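Endonuclease II (PDB 2WSH) nicks and cleaves cytosine-containing host DNA in a sequence-specific, magnesium-dependent manner, so that phage T4 can reuse the nucleotides for its own DNA synthesis. Local coordinates at residues Y44-D50 against S95-A101; E51-I55 against F132-N137; R102-L107 against I118-E124. The protein carries 1 engineered substitution. One frame throughout, in Å; residues are numbered along the deposited sequence. Where two conformers were deposited one is given.

Interaction 1. Residues Y44-D50 against S95-A101; sequences YAIAIND and SKVEFYA. With PO4 (phosphate ion), chain E.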
loop_
_atom_site.group_PDB
_atom_site.type_symbol
_atom_site.label_atom_id
_atom_site.label_comp_id
_atom_site.label_asym_id
_atom_site.label_seq_id
_atom_site.Cartn_x
_atom_site.Cartn_y
_atom_site.Cartn_z
ATOM N N TYR A 44 4.327 8.396 19.600
ATOM C CA TYR A 44 4.346 9.489 20.556
ATOM C C TYR A 44 5.762 9.903 20.908
ATOM O O TYR A 44 6.700 9.121 20.788
ATOM C CB TYR A 44 3.497 9.186 21.796
ATOM C CG TYR A 44 4.047 8.159 22.763
ATOM C CD1 TYR A 44 4.809 8.551 23.857
ATOM C CD2 TYR A 44 3.766 6.808 22.610
ATOM C CE1 TYR A 44 5.292 7.627 24.762
ATOM C CE2 TYR A 44 4.252 5.872 23.510
ATOM C CZ TYR A 44 5.011 6.292 24.584
ATOM O OH TYR A 44 5.494 5.380 25.487
ATOM N N ALA A 45 5.907 11.155 21.310
ATOM C CA ALA A 45 7.209 11.695 21.636
ATOM C C ALA A 45 7.146 12.314 23.018
ATOM O O ALA A 45 6.205 13.036 23.344
ATOM C CB ALA A 45 7.626 12.733 20.603
ATOM N N ILE A 46 8.138 12.007 23.841
ATOM C CA ILE A 46 8.259 12.652 25.132
ATOM C C ILE A 46 9.318 13.729 25.019
ATOM O O ILE A 46 10.412 13.475 24.509
ATOM C CB ILE A 46 8.651 11.650 26.230
ATOM C CG1 ILE A 46 7.655 10.494 26.266
ATOM C CG2 ILE A 46 8.726 12.346 27.588
ATOM C CD1 ILE A 46 7.879 9.533 27.416
ATOM N N ALA A 47 8.981 14.932 25.479
ATOM C CA ALA A 47 9.898 16.066 25.425
ATOM C C ALA A 47 10.106 16.654 26.809
ATOM O O ALA A 47 9.150 16.859 27.556
ATOM C CB ALA A 47 9.372 17.137 24.476
ATOM N N ILE A 48 11.366 16.908 27.143
ATOM C CA ILE A 48 11.735 17.499 28.421
ATOM C C ILE A 48 12.443 18.819 28.142
ATOM O O ILE A 48 13.489 18.846 27.491
ATOM C CB ILE A 48 12.677 16.573 29.222
ATOM C CG1 ILE A 48 12.082 15.167 29.352
ATOM C CG2 ILE A 48 12.950 17.152 30.599
ATOM C CD1 ILE A 48 10.831 15.100 30.210
ATOM N N ASN A 49 11.864 19.911 28.624
ATOM C CA ASN A 49 12.374 21.234 28.304
ATOM C C ASN A 49 12.499 21.413 26.789
ATOM O O ASN A 49 13.493 21.941 26.290
ATOM C CB ASN A 49 13.704 21.473 29.018
ATOM C CG ASN A 49 13.573 21.357 30.527
ATOM O OD1 ASN A 49 12.540 21.712 31.096
ATOM N ND2 ASN A 49 14.613 20.852 31.180
ATOM N N ASP A 50 11.489 20.927 26.070
ATOM C CA ASP A 50 11.407 21.067 24.616
ATOM C C ASP A 50 12.368 20.160 23.846
ATOM O O ASP A 50 12.504 20.289 22.632
ATOM C CB ASP A 50 11.624 22.526 24.205
ATOM C CG ASP A 50 10.594 23.459 24.805
ATOM O OD1 ASP A 50 9.385 23.162 24.691
ATOM O OD2 ASP A 50 10.992 24.487 25.389
ATOM N N SER A 95 11.388 20.488 35.659
ATOM C CA SER A 95 11.405 20.583 34.203
ATOM C C SER A 95 10.010 20.466 33.601
ATOM O O SER A 95 9.072 20.022 34.264
ATOM C CB SER A 95 12.315 19.506 33.616
ATOM O OG SER A 95 13.652 19.689 34.047
ATOM N N LYS A 96 9.882 20.867 32.339
ATOM C CA LYS A 96 8.619 20.750 31.618
ATOM C C LYS A 96 8.566 19.420 30.875
ATOM O O LYS A 96 9.493 19.085 30.144
ATOM C CB LYS A 96 8.471 21.894 30.618
ATOM C CG LYS A 96 7.079 22.003 30.014
ATOM C CD LYS A 96 7.127 22.588 28.614
ATOM C CE LYS A 96 8.085 23.764 28.535
ATOM N NZ LYS A 96 8.358 24.165 27.124
ATOM N N VAL A 97 7.480 18.673 31.053
ATOM C CA VAL A 97 7.351 17.346 30.452
ATOM C C VAL A 97 6.153 17.282 29.514
ATOM O O VAL A 97 5.004 17.371 29.954
ATOM C CB VAL A 97 7.184 16.249 31.526
ATOM C CG1 VAL A 97 6.999 14.884 30.867
ATOM C CG2 VAL A 97 8.371 16.241 32.479
ATOM N N GLU A 98 6.424 17.113 28.224
ATOM C CA GLU A 98 5.373 17.143 27.216
ATOM C C GLU A 98 5.301 15.862 26.399
ATOM O O GLU A 98 6.316 15.217 26.136
ATOM C CB GLU A 98 5.581 18.332 26.273
ATOM C CG GLU A 98 5.522 19.685 26.958
ATOM C CD GLU A 98 5.893 20.820 26.024
ATOM O OE1 GLU A 98 7.024 20.811 25.492
ATOM O OE2 GLU A 98 5.056 21.725 25.825
ATOM N N PHE A 99 4.087 15.501 26.008
ATOM C CA PHE A 99 3.862 14.402 25.085
ATOM C C PHE A 99 3.308 14.939 23.773
ATOM O O PHE A 99 2.354 15.718 23.770
ATOM C CB PHE A 99 2.873 13.403 25.682
ATOM C CG PHE A 99 3.445 12.577 26.792
ATOM C CD1 PHE A 99 3.933 11.308 26.544
ATOM C CD2 PHE A 99 3.500 13.071 28.085
ATOM C CE1 PHE A 99 4.463 10.541 27.566
ATOM C CE2 PHE A 99 4.033 12.312 29.108
ATOM C CZ PHE A 99 4.515 11.046 28.847
ATOM N N TYR A 100 3.917 14.525 22.667
ATOM C CA TYR A 100 3.411 14.826 21.335
ATOM C C TYR A 100 2.934 13.540 20.674
ATOM O O TYR A 100 3.403 12.453 21.006
ATOM C CB TYR A 100 4.507 15.448 20.474
ATOM C CG TYR A 100 4.854 16.875 20.825
ATOM C CD1 TYR A 100 4.519 17.920 19.972
ATOM C CD2 TYR A 100 5.526 17.179 22.002
ATOM C CE1 TYR A 100 4.841 19.229 20.283
ATOM C CE2 TYR A 100 5.849 18.484 22.324
ATOM C CZ TYR A 100 5.505 19.505 21.460
ATOM O OH TYR A 100 5.824 20.805 21.771
ATOM N N ALA A 101 2.010 13.661 19.728
ATOM C CA ALA A 101 1.515 12.496 19.006
ATOM C C ALA A 101 1.564 12.713 17.502
ATOM O O ALA A 101 1.203 13.782 17.012
ATOM C CB ALA A 101 0.104 12.164 19.443
HETATM P P PO4 E . 5.973 1.916 25.542
HETATM O O1 PO4 E . 7.005 2.525 24.623
HETATM O O2 PO4 E . 5.293 0.756 24.852
HETATM O O3 PO4 E . 6.608 1.432 26.827
HETATM O O4 PO4 E . 4.968 2.993 25.858
HETATM O O HOH W 1 9.093 19.831 27.192
#
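Ile46 and Phe99 lie side by side across the antiparallel strands 44-48 and 97-101, Ile46 CG1 reaching within 3.4 Å of Phe99 CE1. Tyr44 stands beside the same phenyl ring and points the same way, its CD1 at the Phe99 edge. Its CG falls between the backbone N and the carbonyl carbon (chi1 72°), and from there the hydroxyl reaches a phosphate ion through a very short hydrogen bond, whose shortness should be treated with caution. Ile48 CD1 extends the row, resting 3.5 Å from Val97 CG2; beta-branched residues suit this strand face, which helix 61-73 covers at Tyr44 and Phe99. The other face carries Ala45 and Ala47, small enough to fit the Tyr100 ring beside them and Met8 of helix 8-14 above.

Beyond the strand, Asn49 pairs with Lys96 twice: its N donates to Lys96 O (2.9 Å), and its OD1 accepts from Lys96 N (3.1 Å). Asparagine tolerates the positive phi needed here. Lys96, bent at chi3, brings NZ 2.8 Å from OD1 of Asp50 in one of two deposited conformers. Glu98 finds its stronger partner in Lys19. The two lysines probably offset the repulsion between the Asp50 and Glu98 carboxylates.

Interaction 2. Residues E51-I55 against F132-N137; sequences ELVYI and FNPPWN. With PO4 (phosphate ion), chain E.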
loop_
_atom_site.group_PDB
_atom_site.type_symbol
_atom_site.label_atom_id
_atom_site.label_comp_id
_atom_site.label_asym_id
_atom_site.label_seq_id
_atom_site.Cartn_x
_atom_site.Cartn_y
_atom_site.Cartn_z
ATOM N N GLU A 51 13.025 19.240 24.545
ATOM C CA GLU A 51 14.018 18.382 23.910
ATOM C C GLU A 51 13.548 16.933 23.890
ATOM O O GLU A 51 13.122 16.391 24.910
ATOM C CB GLU A 51 15.380 18.528 24.589
ATOM C CG GLU A 51 15.916 19.955 24.538
ATOM C CD GLU A 51 17.305 20.098 25.134
ATOM O OE1 GLU A 51 18.125 19.168 24.978
ATOM O OE2 GLU A 51 17.576 21.148 25.755
ATOM N N LEU A 52 13.604 16.322 22.712
ATOM C CA LEU A 52 13.139 14.956 22.519
ATOM C C LEU A 52 13.962 13.976 23.350
ATOM O O LEU A 52 15.183 13.929 23.226
ATOM C CB LEU A 52 13.242 14.580 21.041
ATOM C CG LEU A 52 12.771 13.185 20.627
ATOM C CD1 LEU A 52 11.273 13.064 20.823
ATOM C CD2 LEU A 52 13.146 12.902 19.179
ATOM N N VAL A 53 13.293 13.191 24.191
ATOM C CA VAL A 53 13.991 12.174 24.971
ATOM C C VAL A 53 13.554 10.753 24.631
ATOM O O VAL A 53 14.265 9.796 24.926
ATOM C CB VAL A 53 13.857 12.407 26.489
ATOM C CG1 VAL A 53 14.419 13.766 26.864
ATOM C CG2 VAL A 53 12.400 12.272 26.936
ATOM N N TYR A 54 12.393 10.608 24.002
ATOM C CA TYR A 54 11.853 9.272 23.768
ATOM C C TYR A 54 10.829 9.210 22.643
ATOM O O TYR A 54 9.961 10.073 22.526
ATOM C CB TYR A 54 11.219 8.733 25.052
ATOM C CG TYR A 54 10.707 7.313 24.942
ATOM C CD1 TYR A 54 11.587 6.237 24.939
ATOM C CD2 TYR A 54 9.344 7.047 24.851
ATOM C CE1 TYR A 54 11.126 4.936 24.847
ATOM C CE2 TYR A 54 8.871 5.748 24.758
ATOM C CZ TYR A 54 9.769 4.697 24.755
ATOM O OH TYR A 54 9.315 3.401 24.666
ATOM N N ILE A 55 10.939 8.170 21.824
ATOM C CA ILE A 55 9.944 7.872 20.803
ATOM C C ILE A 55 9.278 6.547 21.143
ATOM O O ILE A 55 9.950 5.523 21.266
ATOM C CB ILE A 55 10.579 7.748 19.406
ATOM C CG1 ILE A 55 11.027 9.115 18.891
ATOM C CG2 ILE A 55 9.592 7.118 18.424
ATOM C CD1 ILE A 55 9.880 10.012 18.487
ATOM N N PHE A 132 16.855 9.903 15.396
ATOM C CA PHE A 132 17.141 10.837 16.485
ATOM C C PHE A 132 17.971 10.251 17.629
ATOM O O PHE A 132 18.523 10.996 18.436
ATOM C CB PHE A 132 15.840 11.416 17.048
ATOM C CG PHE A 132 15.044 12.199 16.049
ATOM C CD1 PHE A 132 15.596 13.301 15.416
ATOM C CD2 PHE A 132 13.737 11.846 15.754
ATOM C CE1 PHE A 132 14.863 14.029 14.496
ATOM C CE2 PHE A 132 12.998 12.570 14.838
ATOM C CZ PHE A 132 13.563 13.662 14.205
ATOM N N ASN A 133 18.055 8.926 17.706
ATOM C CA ASN A 133 18.700 8.287 18.852
ATOM C C ASN A 133 18.253 8.916 20.170
ATOM O O ASN A 133 19.090 9.379 20.947
ATOM C CB ASN A 133 20.224 8.399 18.749
ATOM C CG ASN A 133 20.787 7.675 17.543
ATOM O OD1 ASN A 133 20.679 6.452 17.427
ATOM N ND2 ASN A 133 21.401 8.430 16.639
ATOM N N PRO A 134 16.937 8.943 20.429
ATOM C CA PRO A 134 16.493 9.554 21.686
ATOM C C PRO A 134 17.139 8.837 22.867
ATOM O O PRO A 134 17.302 7.623 22.818
ATOM C CB PRO A 134 14.977 9.329 21.678
ATOM C CG PRO A 134 14.631 9.005 20.251
ATOM C CD PRO A 134 15.828 8.312 19.695
ATOM N N PRO A 135 17.505 9.586 23.918
ATOM C CA PRO A 135 18.270 9.075 25.063
ATOM C C PRO A 135 17.583 7.917 25.778
ATOM O O PRO A 135 18.246 6.975 26.221
ATOM C CB PRO A 135 18.342 10.287 26.000
ATOM C CG PRO A 135 18.118 11.466 25.118
ATOM C CD PRO A 135 17.147 11.002 24.087
ATOM N N TRP A 136 16.262 7.986 25.892
ATOM C CA TRP A 136 15.513 7.007 26.675
ATOM C C TRP A 136 15.186 5.736 25.904
ATOM O O TRP A 136 14.636 4.794 26.467
ATOM C CB TRP A 136 14.221 7.631 27.190
ATOM C CG TRP A 136 14.446 8.736 28.154
ATOM C CD1 TRP A 136 15.642 9.301 28.495
ATOM C CD2 TRP A 136 13.442 9.440 28.885
ATOM N NE1 TRP A 136 15.444 10.306 29.410
ATOM C CE2 TRP A 136 14.101 10.413 29.666
ATOM C CE3 TRP A 136 12.050 9.335 28.968
ATOM C CZ2 TRP A 136 13.415 11.280 30.511
ATOM C CZ3 TRP A 136 11.370 10.195 29.809
ATOM C CH2 TRP A 136 12.055 11.155 30.571
ATOM N N ASN A 137 15.507 5.719 24.616
ATOM C CA ASN A 137 15.287 4.534 23.797
ATOM C C ASN A 137 16.477 3.586 23.872
ATOM O O ASN A 137 17.534 3.863 23.306
ATOM C CB ASN A 137 15.027 4.927 22.344
ATOM C CG ASN A 137 13.632 5.483 22.135
ATOM O OD1 ASN A 137 13.430 6.699 22.111
ATOM N ND2 ASN A 137 12.657 4.592 22.004
HETATM P P PO4 E . 5.973 1.916 25.542
HETATM O O1 PO4 E . 7.005 2.525 24.623
HETATM O O2 PO4 E . 5.293 0.756 24.852
HETATM O O3 PO4 E . 6.608 1.432 26.827
HETATM O O4 PO4 E . 4.968 2.993 25.858
#
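The YIG half of the GIY-YIG motif begins at Tyr54 and Ile55, and here the loop after helix 121-132 grips it through Asn137. The Asn137 amide behaves like the edge of another strand. Its OD1 accepts the N-H of Ile55 at 2.9 Å, in the carbonyl plane and on a lone pair, while its ND2 returns a nearly straight bond to Ile55 O at 3.0 Å. Two bonds fix the amide's rotation and leave it only 6° from the plane of the Tyr54 ring, whose CE1 lies 3.2 Å from Asn137 ND2. An asparagine suits this place because one short side chain offers both a donor and an acceptor.

One residue earlier, Trp136 N donates to Val53 O (2.9 Å), and Val53 CG2 sits almost centrally over the six-membered ring of the Trp136 indole, 3.4 Å from its centroid, a clear CH-pi contact. Trp136 in turn packs on helix 82-92. Pro134 and Pro135 are the first two residues of a type I turn closed by Asn137, and Pro135 has the phi its second position needs. Deeper in, Leu52 CD2 meets Phe132 CD2 at 3.6 Å, the two side chains crossing at about a right angle.

Val53 and Tyr54 both face Ile46 in a classic beta bulge. With CG anti to the backbone nitrogen (chi1 -176°), the Tyr54 ring carries its hydroxyl to the phosphate that Tyr44, Arg64 and Lys83 also bind. Paired tyrosines on adjacent antiparallel strands are the hallmark of the GIY-YIG nuclease site, and the anion's position is consistent with that of a DNA phosphate.

Interaction 3. Residues R102-L107 against I118-E124; sequences RQCFNL and IATIDLE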
loop_
_atom_site.group_PDB
_atom_site.type_symbol
_atom_site.label_atom_id
_atom_site.label_comp_id
_atom_site.label_asym_id
_atom_site.label_seq_id
_atom_site.Cartn_x
_atom_site.Cartn_y
_atom_site.Cartn_z
ATOM N N ARG A 102 2.009 11.691 16.778
ATOM C CA ARG A 102 1.981 11.701 15.320
ATOM C C ARG A 102 1.051 10.600 14.832
ATOM O O ARG A 102 1.327 9.416 15.018
ATOM C CB ARG A 102 3.384 11.509 14.747
ATOM C CG ARG A 102 3.406 11.157 13.263
ATOM C CD ARG A 102 4.837 11.024 12.743
ATOM N NE ARG A 102 4.895 10.333 11.457
ATOM C CZ ARG A 102 4.916 10.940 10.273
ATOM N NH1 ARG A 102 4.899 12.265 10.199
ATOM N NH2 ARG A 102 4.966 10.219 9.162
ATOM N N GLN A 103 -0.063 10.990 14.222
ATOM C CA GLN A 103 -1.084 10.020 13.831
ATOM C C GLN A 103 -0.595 9.087 12.732
ATOM O O GLN A 103 -0.139 9.534 11.681
ATOM C CB GLN A 103 -2.367 10.724 13.386
ATOM C CG GLN A 103 -3.527 9.771 13.106
ATOM C CD GLN A 103 -3.984 9.015 14.341
ATOM O OE1 GLN A 103 -4.457 9.610 15.309
ATOM N NE2 GLN A 103 -3.858 7.694 14.306
ATOM N N CYS A 104 -0.687 7.788 12.988
ATOM C CA CYS A 104 -0.356 6.791 11.979
ATOM C C CYS A 104 -1.625 6.061 11.543
ATOM O O CYS A 104 -2.705 6.319 12.068
ATOM C CB CYS A 104 0.688 5.804 12.508
ATOM S SG CYS A 104 2.364 6.495 12.687
ATOM N N PHE A 105 -1.492 5.147 10.589
ATOM C CA PHE A 105 -2.658 4.484 10.020
ATOM C C PHE A 105 -2.384 3.011 9.758
ATOM O O PHE A 105 -1.357 2.473 10.173
ATOM C CB PHE A 105 -3.058 5.172 8.716
ATOM C CG PHE A 105 -1.963 5.200 7.696
ATOM C CD1 PHE A 105 -1.941 4.285 6.658
ATOM C CD2 PHE A 105 -0.939 6.126 7.790
ATOM C CE1 PHE A 105 -0.928 4.302 5.726
ATOM C CE2 PHE A 105 0.077 6.149 6.860
ATOM C CZ PHE A 105 0.082 5.234 5.827
ATOM N N ASN A 106 -3.308 2.361 9.060
ATOM C CA ASN A 106 -3.160 0.949 8.736
ATOM C C ASN A 106 -3.203 0.668 7.240
ATOM O O ASN A 106 -3.912 1.337 6.490
ATOM C CB ASN A 106 -4.219 0.127 9.469
ATOM C CG ASN A 106 -3.973 0.074 10.963
ATOM O OD1 ASN A 106 -3.156 -0.712 11.441
ATOM N ND2 ASN A 106 -4.676 0.917 11.708
ATOM N N LEU A 107 -2.426 -0.318 6.813
ATOM C CA LEU A 107 -2.421 -0.746 5.423
ATOM C C LEU A 107 -2.767 -2.226 5.351
ATOM O O LEU A 107 -2.258 -3.033 6.130
ATOM C CB LEU A 107 -1.055 -0.484 4.789
ATOM C CG LEU A 107 -0.692 0.990 4.614
ATOM C CD1 LEU A 107 0.797 1.152 4.343
ATOM C CD2 LEU A 107 -1.510 1.592 3.491
ATOM N N ILE A 118 -0.585 -4.169 8.136
ATOM C CA ILE A 118 0.505 -3.537 8.873
ATOM C C ILE A 118 0.070 -2.207 9.483
ATOM O O ILE A 118 -0.511 -1.361 8.803
ATOM C CB ILE A 118 1.735 -3.294 7.981
ATOM C CG1 ILE A 118 2.869 -2.663 8.794
ATOM C CG2 ILE A 118 1.385 -2.398 6.811
ATOM C CD1 ILE A 118 3.369 -3.535 9.924
ATOM N N ALA A 119 0.333 -2.035 10.775
ATOM C CA ALA A 119 0.171 -0.741 11.418
ATOM C C ALA A 119 1.457 0.030 11.171
ATOM O O ALA A 119 2.543 -0.454 11.491
ATOM C CB ALA A 119 -0.073 -0.912 12.908
ATOM N N THR A 120 1.345 1.220 10.592
ATOM C CA THR A 120 2.537 1.960 10.193
ATOM C C THR A 120 3.394 2.413 11.378
ATOM O O THR A 120 4.574 2.705 11.206
ATOM C CB THR A 120 2.205 3.171 9.294
ATOM O OG1 THR A 120 1.409 4.109 10.025
ATOM C CG2 THR A 120 1.456 2.723 8.048
ATOM N N ILE A 121 2.814 2.477 12.575
ATOM C CA ILE A 121 3.631 2.761 13.754
ATOM C C ILE A 121 4.756 1.736 13.853
ATOM O O ILE A 121 5.864 2.061 14.273
ATOM C CB ILE A 121 2.825 2.748 15.071
ATOM C CG1 ILE A 121 2.076 1.421 15.234
ATOM C CG2 ILE A 121 1.864 3.925 15.126
ATOM C CD1 ILE A 121 1.492 1.218 16.616
ATOM N N ASP A 122 4.466 0.501 13.454
ATOM C CA ASP A 122 5.458 -0.568 13.493
ATOM C C ASP A 122 6.603 -0.304 12.526
ATOM O O ASP A 122 7.724 -0.769 12.736
ATOM C CB ASP A 122 4.810 -1.917 13.186
ATOM C CG ASP A 122 4.026 -2.463 14.356
ATOM O OD1 ASP A 122 4.215 -1.958 15.483
ATOM O OD2 ASP A 122 3.224 -3.398 14.151
ATOM N N LEU A 123 6.311 0.449 11.470
ATOM C CA LEU A 123 7.311 0.804 10.467
ATOM C C LEU A 123 8.071 2.074 10.834
ATOM O O LEU A 123 9.249 2.216 10.512
ATOM C CB LEU A 123 6.646 1.023 9.109
ATOM C CG LEU A 123 6.015 -0.169 8.392
ATOM C CD1 LEU A 123 5.375 0.299 7.091
ATOM C CD2 LEU A 123 7.057 -1.244 8.134
ATOM N N GLU A 124 7.386 3.002 11.494
ATOM C CA GLU A 124 7.939 4.331 11.725
ATOM C C GLU A 124 8.815 4.425 12.972
ATOM O O GLU A 124 9.844 5.098 12.961
ATOM C CB GLU A 124 6.819 5.373 11.786
ATOM C CG GLU A 124 6.165 5.656 10.443
ATOM C CD GLU A 124 5.446 6.989 10.414
ATOM O OE1 GLU A 124 5.371 7.650 11.471
ATOM O OE2 GLU A 124 4.959 7.378 9.334
#
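Arg102 holds Glu124 side-on, NE to OE1 at 2.7 Å and NH2 to OE2 at 2.8 Å, both oxygens lying close to the guanidinium plane. Arginine suits the place because its chain, extended from CG to NE, presents two parallel N-H groups to a carboxylate that is itself buried, and the pair of hydrogen bonds fixes how both groups are turned. Next to this bridge the packing is tight. Cys104, small enough to enter, places CB 3.4 Å from Ile121 CG2, closer than carbons usually come, and its SG lies beside Glu124 OE1. Thr120 divides its branches: OG1 accepts the N-H of Phe105 (3.1 Å), whereas CG2 rests over a face of the Phe105 ring, 3.7 Å from the centroid and offset toward the rim.

Away from this core the contact thins into a short piece of antiparallel ladder, held by backbone bonds between Leu107 and Ile118. Side-chain contacts here are fewer: Leu107 CB touches Ile118 CG2 at 3.7 Å, and Asn106, partly exposed, brings OD1 near Ala119.

In this outer part Asn106 and Leu107 pair with a strand of the second subunit; separately, Phe105 meets Phe105 of the fourth subunit. Inward, Cys104, Ile121 and Glu124 touch Ile43, so the start of helix 121-132 is fastened both to the hairpin and to strand 42-48 of the same sheet.

In the fold
After helix 8-14 and strand 18-23 comes strand 42-48, and interaction 1 closes a loop of 44 residues, a little over half of it helix, by pairing this strand with the first part of strand 97-111. Strand 51-58 follows at once, and its partner lies at the far end of the chain; interaction 2 therefore crosses interaction 1 and ties the C-terminal loop to the sheet. Their centres are 10 Å apart, and both reach the same phosphate. Interaction 3 continues along strand 97-111 directly after interaction 1, closes the short hairpin loop, and is nested within the loop of interaction 2. Its centre is about 21 Å from that of interaction 1, where the sheet meets the other subunits of the tetramer.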